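Local coordinates for immunoreactive 84kD antigen PG93 (Porphyromonas gingivalis, PDB 5M11), which is an essential surface component of the type-IX secretion system of this oral bacterium and binds calcium and zinc ions, at residues E166-I171 against W184-L189; D212-V217 against P225-S230; K155-R160 against A218-F223; G286-A291 against A301-V306. All coordinates share one frame; numbering follows the deposited sequence.

Contact 1 (E166-I171 against W184-L189); sequences EGQLFI and WTALSL
Ile171 and Thr185 form an antiparallel hydrogen-bonded pair, with Phe170 and Ala186 as the non-hydrogen-bonded pair beside it, where strands 168-171 and 185-187 run at 134° to each other. Ile171 N gives to Thr185 O at 2.9 Å, and Thr185 N returns a bond to Ile171 O at 2.8 Å. Two residues along, Leu187 N gives to Leu169 O at 2.7 Å. On one face of the sheet, the Phe170 ring lies against Ala186, its CE1 3.7 Å from Ala186 CB. Phe170 CB meets the indole of Trp184 at CE3, also 3.7 Å. The indole N-H of Trp184 is spent on Leu178 O. The other face carries aliphatic branches. Ile171 and Thr185 lie side by side and point the same way, with Ile171 CG2 3.8 Å from Thr185 CB. Leu187 CG stands beside its backbone N (chi1 -69°); CD1 lies between Leu169 CD2 (4.0 Å) and Ile171 CB, and CD2 touches Ile171 CG2. Leu169 CD2 also meets Leu189 CD2 at 3.8 Å. This hairpin forms the outer half of a four-stranded propeller blade. Strand 160-165 borders strand 168-173 on its inner side through Met163 and Leu162, and Leu169 and Leu189 reach Phe208 on strand 205-210 of the next sheet.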
loop_
_atom_site.group_PDB
_atom_site.type_symbol
_atom_site.label_atom_id
_atom_site.label_comp_id
_atom_site.label_asym_id
_atom_site.label_seq_id
_atom_site.Cartn_x
_atom_site.Cartn_y
_atom_site.Cartn_z
ATOM N N GLU A 166 25.637 0.848 23.103
ATOM C CA GLU A 166 26.985 0.796 22.563
ATOM C C GLU A 166 27.855 -0.268 23.301
ATOM O O GLU A 166 28.974 0.023 23.706
ATOM C CB GLU A 166 27.639 2.186 22.622
ATOM C CG GLU A 166 26.930 3.286 21.850
ATOM C CD GLU A 166 27.314 4.696 22.266
ATOM O OE1 GLU A 166 27.634 4.904 23.461
ATOM O OE2 GLU A 166 27.237 5.608 21.410
ATOM N N GLY A 167 27.339 -1.480 23.473
ATOM C CA GLY A 167 28.096 -2.567 24.098
ATOM C C GLY A 167 28.423 -2.421 25.575
ATOM O O GLY A 167 29.309 -3.107 26.095
ATOM N N GLN A 168 27.690 -1.552 26.267
ATOM C CA GLN A 168 27.862 -1.321 27.682
ATOM C C GLN A 168 26.564 -1.568 28.439
ATOM O O GLN A 168 25.486 -1.176 27.984
ATOM C CB GLN A 168 28.317 0.114 27.904
ATOM C CG GLN A 168 29.810 0.287 27.978
ATOM C CD GLN A 168 30.177 1.723 28.252
ATOM O OE1 GLN A 168 29.553 2.669 27.750
ATOM N NE2 GLN A 168 31.232 1.918 29.025
ATOM N N LEU A 169 26.660 -2.172 29.610
ATOM C CA LEU A 169 25.457 -2.341 30.398
ATOM C C LEU A 169 25.421 -1.255 31.500
ATOM O O LEU A 169 26.390 -1.112 32.254
ATOM C CB LEU A 169 25.388 -3.762 30.976
ATOM C CG LEU A 169 24.094 -4.142 31.670
ATOM C CD1 LEU A 169 22.928 -4.125 30.704
ATOM C CD2 LEU A 169 24.209 -5.498 32.332
ATOM N N PHE A 170 24.323 -0.462 31.561
ATOM C CA PHE A 170 24.148 0.583 32.581
ATOM C C PHE A 170 23.002 0.251 33.511
ATOM O O PHE A 170 22.016 -0.327 33.058
ATOM C CB PHE A 170 23.898 1.963 31.949
ATOM C CG PHE A 170 25.003 2.443 31.050
ATOM C CD1 PHE A 170 26.131 3.052 31.574
ATOM C CD2 PHE A 170 24.922 2.269 29.669
ATOM C CE1 PHE A 170 27.156 3.491 30.737
ATOM C CE2 PHE A 170 25.946 2.712 28.832
ATOM C CZ PHE A 170 27.051 3.331 29.367
ATOM N N ILE A 171 23.148 0.591 34.813
ATOM C CA ILE A 171 22.097 0.456 35.833
ATOM C C ILE A 171 21.773 1.854 36.369
ATOM O O ILE A 171 22.684 2.669 36.562
ATOM C CB ILE A 171 22.442 -0.535 36.959
ATOM C CG1 ILE A 171 21.225 -0.838 37.840
ATOM C CG2 ILE A 171 23.654 -0.098 37.780
ATOM C CD1 ILE A 171 21.123 -2.327 38.263
ATOM N N TRP A 184 23.500 7.184 35.780
ATOM C CA TRP A 184 23.655 5.761 35.457
ATOM C C TRP A 184 25.041 5.276 35.885
ATOM O O TRP A 184 25.997 6.048 35.872
ATOM C CB TRP A 184 23.470 5.510 33.959
ATOM C CG TRP A 184 22.117 5.850 33.418
ATOM C CD1 TRP A 184 21.709 7.056 32.925
ATOM C CD2 TRP A 184 21.056 4.925 33.142
ATOM N NE1 TRP A 184 20.426 6.955 32.429
ATOM C CE2 TRP A 184 20.003 5.658 32.551
ATOM C CE3 TRP A 184 20.870 3.555 33.392
ATOM C CZ2 TRP A 184 18.785 5.072 32.216
ATOM C CZ3 TRP A 184 19.667 2.974 33.047
ATOM C CH2 TRP A 184 18.637 3.731 32.473
ATOM N N THR A 185 25.142 3.985 36.228
ATOM C CA THR A 185 26.378 3.301 36.621
ATOM C C THR A 185 26.698 2.216 35.604
ATOM O O THR A 185 25.886 1.286 35.428
ATOM C CB THR A 185 26.230 2.678 38.029
ATOM O OG1 THR A 185 25.544 3.577 38.906
ATOM C CG2 THR A 185 27.568 2.222 38.627
ATOM N N ALA A 186 27.869 2.322 34.947
ATOM C CA ALA A 186 28.323 1.319 33.983
ATOM C C ALA A 186 28.747 0.039 34.724
ATOM O O ALA A 186 29.483 0.111 35.703
ATOM C CB ALA A 186 29.464 1.873 33.145
ATOM N N LEU A 187 28.231 -1.119 34.295
ATOM C CA LEU A 187 28.468 -2.436 34.914
ATOM C C LEU A 187 29.499 -3.305 34.174
ATOM O O LEU A 187 29.281 -3.676 33.010
ATOM C CB LEU A 187 27.147 -3.218 34.977
ATOM C CG LEU A 187 26.086 -2.734 35.928
ATOM C CD1 LEU A 187 24.796 -3.546 35.736
ATOM C CD2 LEU A 187 26.576 -2.801 37.377
ATOM N N SER A 188 30.585 -3.682 34.878
ATOM C CA SER A 188 31.620 -4.574 34.346
ATOM C C SER A 188 31.269 -6.014 34.689
ATOM O O SER A 188 31.356 -6.412 35.853
ATOM C CB SER A 188 32.995 -4.208 34.886
ATOM O OG SER A 188 33.605 -3.267 34.019
ATOM N N LEU A 189 30.800 -6.775 33.692
ATOM C CA LEU A 189 30.370 -8.164 33.881
ATOM C C LEU A 189 31.285 -9.134 33.138
ATOM O O LEU A 189 31.773 -8.835 32.046
ATOM C CB LEU A 189 28.907 -8.330 33.410
ATOM C CG LEU A 189 27.792 -8.297 34.453
ATOM C CD1 LEU A 189 27.989 -7.201 35.523
ATOM C CD2 LEU A 189 26.456 -8.140 33.803
#

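Contact 2 (D212-V217 against P225-S230); sequences DGRVYV and PELLLS
Leu227 sends CG trans to its own backbone N (chi1 -175°), while Tyr216 keeps CG beside its backbone N (chi1 -83°), and these two turns bring a leucine methyl over a tyrosine ring. Leu227 CD1 sits 4.1 Å from the ring centroid of Tyr216, 21° off the normal, a CH-pi contact shifted toward the rim. The same methyl touches the aliphatic part of Arg214, 3.7 Å from its CB, the two side chains crossing at about a right angle. CB, CG and CD of the arginine all touch the methyl; the bend at chi3 then carries the guanidinium away to Asp212, whose carboxylate it grips side-on, with NE on OD1 and NH2 on OD2 in a salt bridge of 3.1 Å. Asp212 OD1 also accepts Arg214 N, from the opposite face of the carboxylate, which makes an Asx turn at the start of the strand. Strands 214-219 and 226-230 are the two outer strands of a propeller blade, and a beta bulge interrupts their antiparallel pairing. Val217 and Glu226 exchange two backbone bonds, Val217 N to Glu226 O being 2.8 Å; further along, Val215 O takes Leu228 N at 2.8 Å, but Val215 N gives to Leu229 O instead. Leu228, with helix-like backbone angles, is the extra residue. Its CB packs on Val217 CB, and Leu229 CD2 lies 3.7 Å from Val215 CG2. Leu228 and Leu229 continue onto Ile255 of strand 252-256 in the next sheet, and Glu226 OE2 bridges to Arg259.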
loop_
_atom_site.group_PDB
_atom_site.type_symbol
_atom_site.label_atom_id
_atom_site.label_comp_id
_atom_site.label_asym_id
_atom_site.label_seq_id
_atom_site.Cartn_x
_atom_site.Cartn_y
_atom_site.Cartn_z
ATOM N N ASP A 212 26.916 -14.880 18.969
ATOM C CA ASP A 212 27.417 -16.226 18.609
ATOM C C ASP A 212 26.505 -17.384 19.100
ATOM O O ASP A 212 26.889 -18.545 18.981
ATOM C CB ASP A 212 28.855 -16.443 19.124
ATOM C CG ASP A 212 28.998 -16.395 20.625
ATOM O OD1 ASP A 212 28.330 -17.187 21.306
ATOM O OD2 ASP A 212 29.782 -15.561 21.122
ATOM N N GLY A 213 25.341 -17.070 19.664
ATOM C CA GLY A 213 24.409 -18.089 20.125
ATOM C C GLY A 213 24.431 -18.421 21.599
ATOM O O GLY A 213 23.416 -18.873 22.127
ATOM N N ARG A 214 25.566 -18.212 22.290
ATOM C CA ARG A 214 25.672 -18.518 23.730
ATOM C C ARG A 214 24.632 -17.752 24.547
ATOM O O ARG A 214 24.183 -16.694 24.105
ATOM C CB ARG A 214 27.075 -18.178 24.249
ATOM C CG ARG A 214 28.125 -19.230 23.920
ATOM C CD ARG A 214 29.464 -18.882 24.532
ATOM N NE ARG A 214 30.052 -17.737 23.849
ATOM C CZ ARG A 214 30.995 -16.961 24.358
ATOM N NH1 ARG A 214 31.479 -17.202 25.565
ATOM N NH2 ARG A 214 31.464 -15.935 23.660
ATOM N N VAL A 215 24.221 -18.280 25.700
ATOM C CA VAL A 215 23.263 -17.594 26.572
ATOM C C VAL A 215 23.816 -17.611 27.973
ATOM O O VAL A 215 24.166 -18.670 28.497
ATOM C CB VAL A 215 21.836 -18.170 26.510
ATOM C CG1 VAL A 215 20.983 -17.678 27.680
ATOM C CG2 VAL A 215 21.176 -17.847 25.188
ATOM N N TYR A 216 23.919 -16.438 28.565
ATOM C CA TYR A 216 24.454 -16.322 29.899
ATOM C C TYR A 216 23.360 -16.042 30.884
ATOM O O TYR A 216 22.407 -15.335 30.574
ATOM C CB TYR A 216 25.549 -15.255 29.939
ATOM C CG TYR A 216 26.890 -15.799 29.492
ATOM C CD1 TYR A 216 27.774 -16.369 30.407
ATOM C CD2 TYR A 216 27.249 -15.809 28.148
ATOM C CE1 TYR A 216 28.985 -16.918 29.997
ATOM C CE2 TYR A 216 28.468 -16.346 27.729
ATOM C CZ TYR A 216 29.325 -16.904 28.659
ATOM O OH TYR A 216 30.511 -17.446 28.264
ATOM N N VAL A 217 23.464 -16.628 32.060
ATOM C CA VAL A 217 22.459 -16.431 33.095
ATOM C C VAL A 217 23.154 -15.845 34.338
ATOM O O VAL A 217 24.310 -16.186 34.641
ATOM C CB VAL A 217 21.658 -17.736 33.381
ATOM C CG1 VAL A 217 22.489 -18.764 34.158
ATOM C CG2 VAL A 217 20.361 -17.433 34.116
ATOM N N PRO A 225 27.848 -13.765 35.703
ATOM C CA PRO A 225 27.319 -14.637 34.652
ATOM C C PRO A 225 28.008 -15.983 34.508
ATOM O O PRO A 225 29.245 -16.081 34.479
ATOM C CB PRO A 225 27.512 -13.819 33.367
ATOM C CG PRO A 225 28.119 -12.503 33.777
ATOM C CD PRO A 225 28.695 -12.696 35.133
ATOM N N GLU A 226 27.171 -17.022 34.344
ATOM C CA GLU A 226 27.553 -18.382 33.999
ATOM C C GLU A 226 26.747 -18.805 32.768
ATOM O O GLU A 226 25.657 -18.292 32.525
ATOM C CB GLU A 226 27.409 -19.346 35.176
ATOM C CG GLU A 226 26.000 -19.638 35.632
ATOM C CD GLU A 226 25.981 -20.387 36.946
ATOM O OE1 GLU A 226 26.573 -21.490 37.008
ATOM O OE2 GLU A 226 25.409 -19.848 37.926
ATOM N N LEU A 227 27.319 -19.677 31.950
ATOM C CA LEU A 227 26.690 -20.105 30.700
ATOM C C LEU A 227 25.501 -21.013 30.980
ATOM O O LEU A 227 25.682 -22.011 31.668
ATOM C CB LEU A 227 27.729 -20.818 29.817
ATOM C CG LEU A 227 27.270 -21.232 28.419
ATOM C CD1 LEU A 227 27.270 -20.072 27.478
ATOM C CD2 LEU A 227 28.161 -22.319 27.861
ATOM N N LEU A 228 24.296 -20.671 30.457
ATOM C CA LEU A 228 23.069 -21.470 30.648
ATOM C C LEU A 228 22.958 -22.508 29.533
ATOM O O LEU A 228 22.987 -23.716 29.809
ATOM C CB LEU A 228 21.809 -20.590 30.759
ATOM C CG LEU A 228 20.466 -21.277 30.936
ATOM C CD1 LEU A 228 20.355 -21.979 32.247
ATOM C CD2 LEU A 228 19.358 -20.277 30.836
ATOM N N LEU A 229 22.868 -22.047 28.279
ATOM C CA LEU A 229 22.874 -22.948 27.134
ATOM C C LEU A 229 23.656 -22.314 25.994
ATOM O O LEU A 229 23.973 -21.122 26.031
ATOM C CB LEU A 229 21.470 -23.431 26.689
ATOM C CG LEU A 229 20.336 -22.492 26.235
ATOM C CD1 LEU A 229 19.677 -21.795 27.374
ATOM C CD2 LEU A 229 20.719 -21.551 25.090
ATOM N N SER A 230 23.979 -23.122 24.997
ATOM C CA SER A 230 24.703 -22.691 23.821
ATOM C C SER A 230 23.814 -22.876 22.610
ATOM O O SER A 230 23.821 -23.929 21.976
ATOM C CB SER A 230 26.005 -23.470 23.667
ATOM O OG SER A 230 26.744 -23.595 24.870
#

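Contact 3 (K155-R160 against A218-F223); sequences KLDNDR and AANQSF
Leu156 and Phe223 approach from opposite directions across the seam between two neighbouring blades of the beta-propeller, each at a connection between consecutive strands. The leucine meets the rim of the ring: Leu156 CD1 lies near the ring plane, 3.8 Å from Phe223 CZ, and the second methyl, CD2, is 4.1 Å from the same carbon. Leu156 carries CG beside its backbone N (chi1 -70°), which directs CG, and with it the methyls, toward the seam. CD2 also runs past Asn220, whose side chain slides by in the opposite sense, with CB 4.0 Å away. Asp157 and Asn220 cross at about a right angle next to this apolar touch, their carboxylate and amide planes 52° apart. A glycerol, probably from the crystallisation liquor, is hydrogen-bonded by Asp157 OD1. Behind Leu156, Asp157 to Arg160 make a type I' beta turn that joins strands 150-155 and 160-165 in a tight hairpin, with Leu156 N to Arg160 O at 2.9 Å just outside the turn. The Arg160 guanidinium folds back over its own turn, one face lying on Asp157 C. Leu162 of strand 160-165 touches both Leu156 and Phe223, and Ile206 of strand 205-210 packs on Phe223. On the far side of the seam, Ala219 O takes two donors in the turn that presents Asn220 and Phe223: Ser222 N at 2.9 Å and Phe223 N at 2.7 Å.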
loop_
_atom_site.group_PDB
_atom_site.type_symbol
_atom_site.label_atom_id
_atom_site.label_comp_id
_atom_site.label_asym_id
_atom_site.label_seq_id
_atom_site.Cartn_x
_atom_site.Cartn_y
_atom_site.Cartn_z
ATOM N N LYS A 155 13.823 -4.145 33.489
ATOM C CA LYS A 155 13.456 -3.526 34.733
ATOM C C LYS A 155 13.744 -4.519 35.846
ATOM O O LYS A 155 13.438 -5.707 35.723
ATOM C CB LYS A 155 11.972 -3.097 34.661
ATOM C CG LYS A 155 11.405 -2.382 35.866
ATOM C CD LYS A 155 11.867 -0.949 36.038
ATOM C CE LYS A 155 11.059 -0.263 37.121
ATOM N NZ LYS A 155 11.337 -0.815 38.476
ATOM N N LEU A 156 14.328 -4.027 36.925
ATOM C CA LEU A 156 14.685 -4.820 38.088
ATOM C C LEU A 156 13.954 -4.354 39.379
ATOM O O LEU A 156 13.099 -3.465 39.378
ATOM C CB LEU A 156 16.212 -4.720 38.297
ATOM C CG LEU A 156 17.101 -5.400 37.284
ATOM C CD1 LEU A 156 18.424 -4.696 37.196
ATOM C CD2 LEU A 156 17.370 -6.820 37.683
ATOM N N ASP A 157 14.339 -4.978 40.487
ATOM C CA ASP A 157 13.918 -4.673 41.840
ATOM C C ASP A 157 14.329 -3.258 42.239
ATOM O O ASP A 157 15.308 -2.727 41.714
ATOM C CB ASP A 157 14.600 -5.672 42.802
ATOM C CG ASP A 157 13.969 -7.045 42.852
ATOM O OD1 ASP A 157 12.720 -7.127 42.717
ATOM O OD2 ASP A 157 14.711 -8.035 43.121
ATOM N N ASN A 158 13.604 -2.676 43.207
ATOM C CA ASN A 158 13.891 -1.376 43.819
ATOM C C ASN A 158 14.120 -0.268 42.767
ATOM O O ASN A 158 15.183 0.367 42.733
ATOM C CB ASN A 158 15.095 -1.485 44.793
ATOM C CG ASN A 158 15.085 -2.738 45.650
ATOM O OD1 ASN A 158 15.968 -3.604 45.523
ATOM N ND2 ASN A 158 14.067 -2.876 46.516
ATOM N N ASP A 159 13.099 -0.072 41.906
ATOM C CA ASP A 159 13.024 0.937 40.854
ATOM C C ASP A 159 14.319 1.040 39.975
ATOM O O ASP A 159 14.611 2.124 39.446
ATOM C CB ASP A 159 12.678 2.317 41.481
ATOM C CG ASP A 159 11.201 2.727 41.395
ATOM O OD1 ASP A 159 10.568 2.490 40.324
ATOM O OD2 ASP A 159 10.693 3.347 42.376
ATOM N N ARG A 160 15.074 -0.073 39.817
ATOM C CA ARG A 160 16.304 -0.078 39.024
ATOM C C ARG A 160 16.018 -0.433 37.569
ATOM O O ARG A 160 15.183 -1.291 37.277
ATOM C CB ARG A 160 17.331 -1.030 39.599
ATOM C CG ARG A 160 18.118 -0.456 40.768
ATOM C CD ARG A 160 18.269 -1.474 41.896
ATOM N NE ARG A 160 18.385 -2.845 41.391
ATOM C CZ ARG A 160 18.107 -3.937 42.092
ATOM N NH1 ARG A 160 17.678 -3.836 43.343
ATOM N NH2 ARG A 160 18.240 -5.135 41.545
ATOM N N ALA A 218 22.468 -14.942 35.031
ATOM C CA ALA A 218 23.042 -14.353 36.228
ATOM C C ALA A 218 21.960 -14.068 37.281
ATOM O O ALA A 218 20.919 -13.537 36.946
ATOM C CB ALA A 218 23.788 -13.073 35.862
ATOM N N ALA A 219 22.195 -14.435 38.543
ATOM C CA ALA A 219 21.270 -14.132 39.635
ATOM C C ALA A 219 21.194 -12.614 39.739
ATOM O O ALA A 219 22.248 -11.963 39.759
ATOM C CB ALA A 219 21.778 -14.744 40.931
ATOM N N ASN A 220 19.970 -12.042 39.731
ATOM C CA ASN A 220 19.745 -10.591 39.750
ATOM C C ASN A 220 20.355 -9.910 41.007
ATOM O O ASN A 220 20.619 -8.712 40.993
ATOM C CB ASN A 220 18.246 -10.263 39.602
ATOM C CG ASN A 220 17.333 -10.689 40.733
ATOM O OD1 ASN A 220 17.599 -11.626 41.489
ATOM N ND2 ASN A 220 16.206 -10.010 40.859
ATOM N N GLN A 221 20.626 -10.677 42.049
ATOM C CA GLN A 221 21.221 -10.167 43.278
ATOM C C GLN A 221 22.781 -10.175 43.228
ATOM O O GLN A 221 23.418 -9.709 44.167
ATOM C CB GLN A 221 20.697 -10.957 44.503
ATOM C CG GLN A 221 20.530 -12.492 44.332
ATOM C CD GLN A 221 19.162 -12.959 43.824
ATOM O OE1 GLN A 221 19.065 -13.827 42.941
ATOM N NE2 GLN A 221 18.069 -12.414 44.369
ATOM N N SER A 222 23.389 -10.674 42.139
ATOM C CA SER A 222 24.853 -10.755 42.038
ATOM C C SER A 222 25.388 -10.349 40.648
ATOM O O SER A 222 26.478 -9.790 40.575
ATOM C CB SER A 222 25.349 -12.161 42.387
ATOM O OG SER A 222 25.336 -13.067 41.288
ATOM N N PHE A 223 24.649 -10.653 39.564
ATOM C CA PHE A 223 25.049 -10.365 38.191
ATOM C C PHE A 223 26.400 -11.069 37.800
ATOM O O PHE A 223 27.124 -10.559 36.944
ATOM C CB PHE A 223 25.124 -8.849 37.965
ATOM C CG PHE A 223 23.818 -8.209 37.582
ATOM C CD1 PHE A 223 22.784 -8.090 38.505
ATOM C CD2 PHE A 223 23.634 -7.679 36.309
ATOM C CE1 PHE A 223 21.569 -7.513 38.137
ATOM C CE2 PHE A 223 22.419 -7.094 35.948
ATOM C CZ PHE A 223 21.395 -7.025 36.861
#

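Contact 4 (G286-A291 against A301-V306); sequences GEEGLA and AEAMPV
Met304 N donates to Leu290 O at 3.1 Å, the hydrogen bond that ties residues 286-291 to 301-306. The N-H points well at the oxygen (163°), yet the nitrogen stands above the carbonyl plane, 51° out of it, so the bond is not made on a lone pair. Beside it the two CB atoms of Leu290 and Met304 meet; the methionine chain then bends at chi2 and chi3, carrying SD and CE off from the other segment, and Met304 CG rests 3.7 Å from Ala291 CA. Ala291 pairs with Ala303 as a non-hydrogen-bonded antiparallel pair, their CA atoms 3.9 Å apart. These residues belong to a beta hairpin, strands 290-294 and 302-303, whose second strand is the short outermost one of a four-stranded propeller blade. Both side chains at the pair are single methyl groups on the same face. Ala291 CB also lies 3.7 Å from Glu302 O and 4.3 Å from Ala301 CB. Glu302 O is itself a hydrogen-bond acceptor for Ser292 OG, just past the pair. Along the other edge of strand 290-294, Ile283 of strand 280-284 shares backbone bonds with Ala291. Leu290 packs on Thr22 and Ala25 of strand 22-27 in another sheet.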
loop_
_atom_site.group_PDB
_atom_site.type_symbol
_atom_site.label_atom_id
_atom_site.label_comp_id
_atom_site.label_asym_id
_atom_site.label_seq_id
_atom_site.Cartn_x
_atom_site.Cartn_y
_atom_site.Cartn_z
ATOM N N GLY A 286 5.728 -16.326 10.701
ATOM C CA GLY A 286 5.890 -15.509 9.513
ATOM C C GLY A 286 5.082 -15.989 8.334
ATOM O O GLY A 286 3.845 -15.944 8.360
ATOM N N GLU A 287 5.796 -16.482 7.303
ATOM C CA GLU A 287 5.225 -16.920 6.032
ATOM C C GLU A 287 4.145 -18.014 6.229
ATOM O O GLU A 287 3.313 -18.217 5.337
ATOM C CB GLU A 287 6.333 -17.366 5.063
ATOM C CG GLU A 287 6.436 -16.512 3.797
ATOM C CD GLU A 287 7.282 -15.248 3.843
ATOM O OE1 GLU A 287 8.452 -15.321 4.287
ATOM O OE2 GLU A 287 6.800 -14.198 3.358
ATOM N N GLU A 288 4.120 -18.651 7.417
ATOM C CA GLU A 288 3.104 -19.626 7.792
ATOM C C GLU A 288 1.960 -18.872 8.452
ATOM O O GLU A 288 0.825 -18.991 8.009
ATOM C CB GLU A 288 3.681 -20.711 8.722
ATOM C CG GLU A 288 2.751 -21.892 8.998
ATOM C CD GLU A 288 1.634 -21.728 10.022
ATOM O OE1 GLU A 288 1.604 -20.707 10.752
ATOM O OE2 GLU A 288 0.776 -22.639 10.089
ATOM N N GLY A 289 2.272 -18.114 9.500
ATOM C CA GLY A 289 1.307 -17.335 10.269
ATOM C C GLY A 289 1.393 -17.616 11.758
ATOM O O GLY A 289 2.485 -17.793 12.307
ATOM N N LEU A 290 0.235 -17.663 12.423
ATOM C CA LEU A 290 0.172 -17.904 13.861
ATOM C C LEU A 290 0.064 -19.379 14.180
ATOM O O LEU A 290 -0.270 -20.194 13.303
ATOM C CB LEU A 290 -1.005 -17.151 14.489
ATOM C CG LEU A 290 -0.814 -15.663 14.718
ATOM C CD1 LEU A 290 -2.129 -14.952 14.597
ATOM C CD2 LEU A 290 -0.177 -15.384 16.080
ATOM N N ALA A 291 0.346 -19.716 15.455
ATOM C CA ALA A 291 0.270 -21.057 16.053
ATOM C C ALA A 291 0.348 -20.928 17.551
ATOM O O ALA A 291 0.996 -20.009 18.036
ATOM C CB ALA A 291 1.394 -21.953 15.544
ATOM N N ALA A 301 3.486 -27.234 18.344
ATOM C CA ALA A 301 2.794 -25.968 18.088
ATOM C C ALA A 301 1.570 -26.219 17.192
ATOM O O ALA A 301 1.710 -26.517 15.995
ATOM C CB ALA A 301 3.731 -24.946 17.460
ATOM N N GLU A 302 0.373 -26.189 17.810
ATOM C CA GLU A 302 -0.897 -26.382 17.118
ATOM C C GLU A 302 -1.215 -25.072 16.405
ATOM O O GLU A 302 -1.286 -24.029 17.049
ATOM C CB GLU A 302 -2.021 -26.833 18.090
ATOM C CG GLU A 302 -1.742 -28.158 18.804
ATOM C CD GLU A 302 -2.897 -29.130 18.994
ATOM O OE1 GLU A 302 -3.840 -28.816 19.758
ATOM O OE2 GLU A 302 -2.818 -30.243 18.428
ATOM N N ALA A 303 -1.327 -25.122 15.065
ATOM C CA ALA A 303 -1.585 -23.981 14.178
ATOM C C ALA A 303 -2.832 -23.147 14.553
ATOM O O ALA A 303 -3.832 -23.683 15.037
ATOM C CB ALA A 303 -1.718 -24.467 12.746
ATOM N N MET A 304 -2.731 -21.823 14.338
ATOM C CA MET A 304 -3.796 -20.844 14.557
ATOM C C MET A 304 -4.419 -20.512 13.208
ATOM O O MET A 304 -3.674 -20.362 12.235
ATOM C CB MET A 304 -3.261 -19.568 15.228
ATOM C CG MET A 304 -3.098 -19.662 16.719
ATOM S SD MET A 304 -4.621 -19.206 17.570
ATOM C CE MET A 304 -5.013 -20.794 18.382
ATOM N N PRO A 305 -5.762 -20.383 13.104
ATOM C CA PRO A 305 -6.366 -20.150 11.782
ATOM C C PRO A 305 -6.488 -18.671 11.386
ATOM O O PRO A 305 -6.696 -17.793 12.228
ATOM C CB PRO A 305 -7.741 -20.808 11.906
ATOM C CG PRO A 305 -7.879 -21.231 13.382
ATOM C CD PRO A 305 -6.802 -20.556 14.136
ATOM N N VAL A 306 -6.327 -18.398 10.082
ATOM C CA VAL A 306 -6.436 -17.052 9.524
ATOM C C VAL A 306 -7.515 -17.136 8.441
ATOM O O VAL A 306 -7.257 -17.592 7.324
ATOM C CB VAL A 306 -5.064 -16.488 9.037
ATOM C CG1 VAL A 306 -5.229 -15.254 8.154
ATOM C CG2 VAL A 306 -4.139 -16.176 10.217
#

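Overall arrangement
Contacts 1, 2 and 4 each lie between the third and fourth strands of a four-stranded antiparallel sheet in the N-terminal beta-propeller: contact 1 in the sheet 150-187, contact 2 in the next, 196-230, and contact 4 in 271-303. Contact 3 joins the first two blades, encloses contact 1 along the chain and shares strand 214-219 with contact 2. Centres of contacts 1 and 3 are about 13 Å apart, with Ile171 CD1 touching Leu156 CD1, whereas contact 4 lies 29 to 39 Å from the others, centre to centre. Consecutive blades pack side by side at contact 3, while the contact 4 blade meets strand 22-27, consistent with closure of the propeller ring.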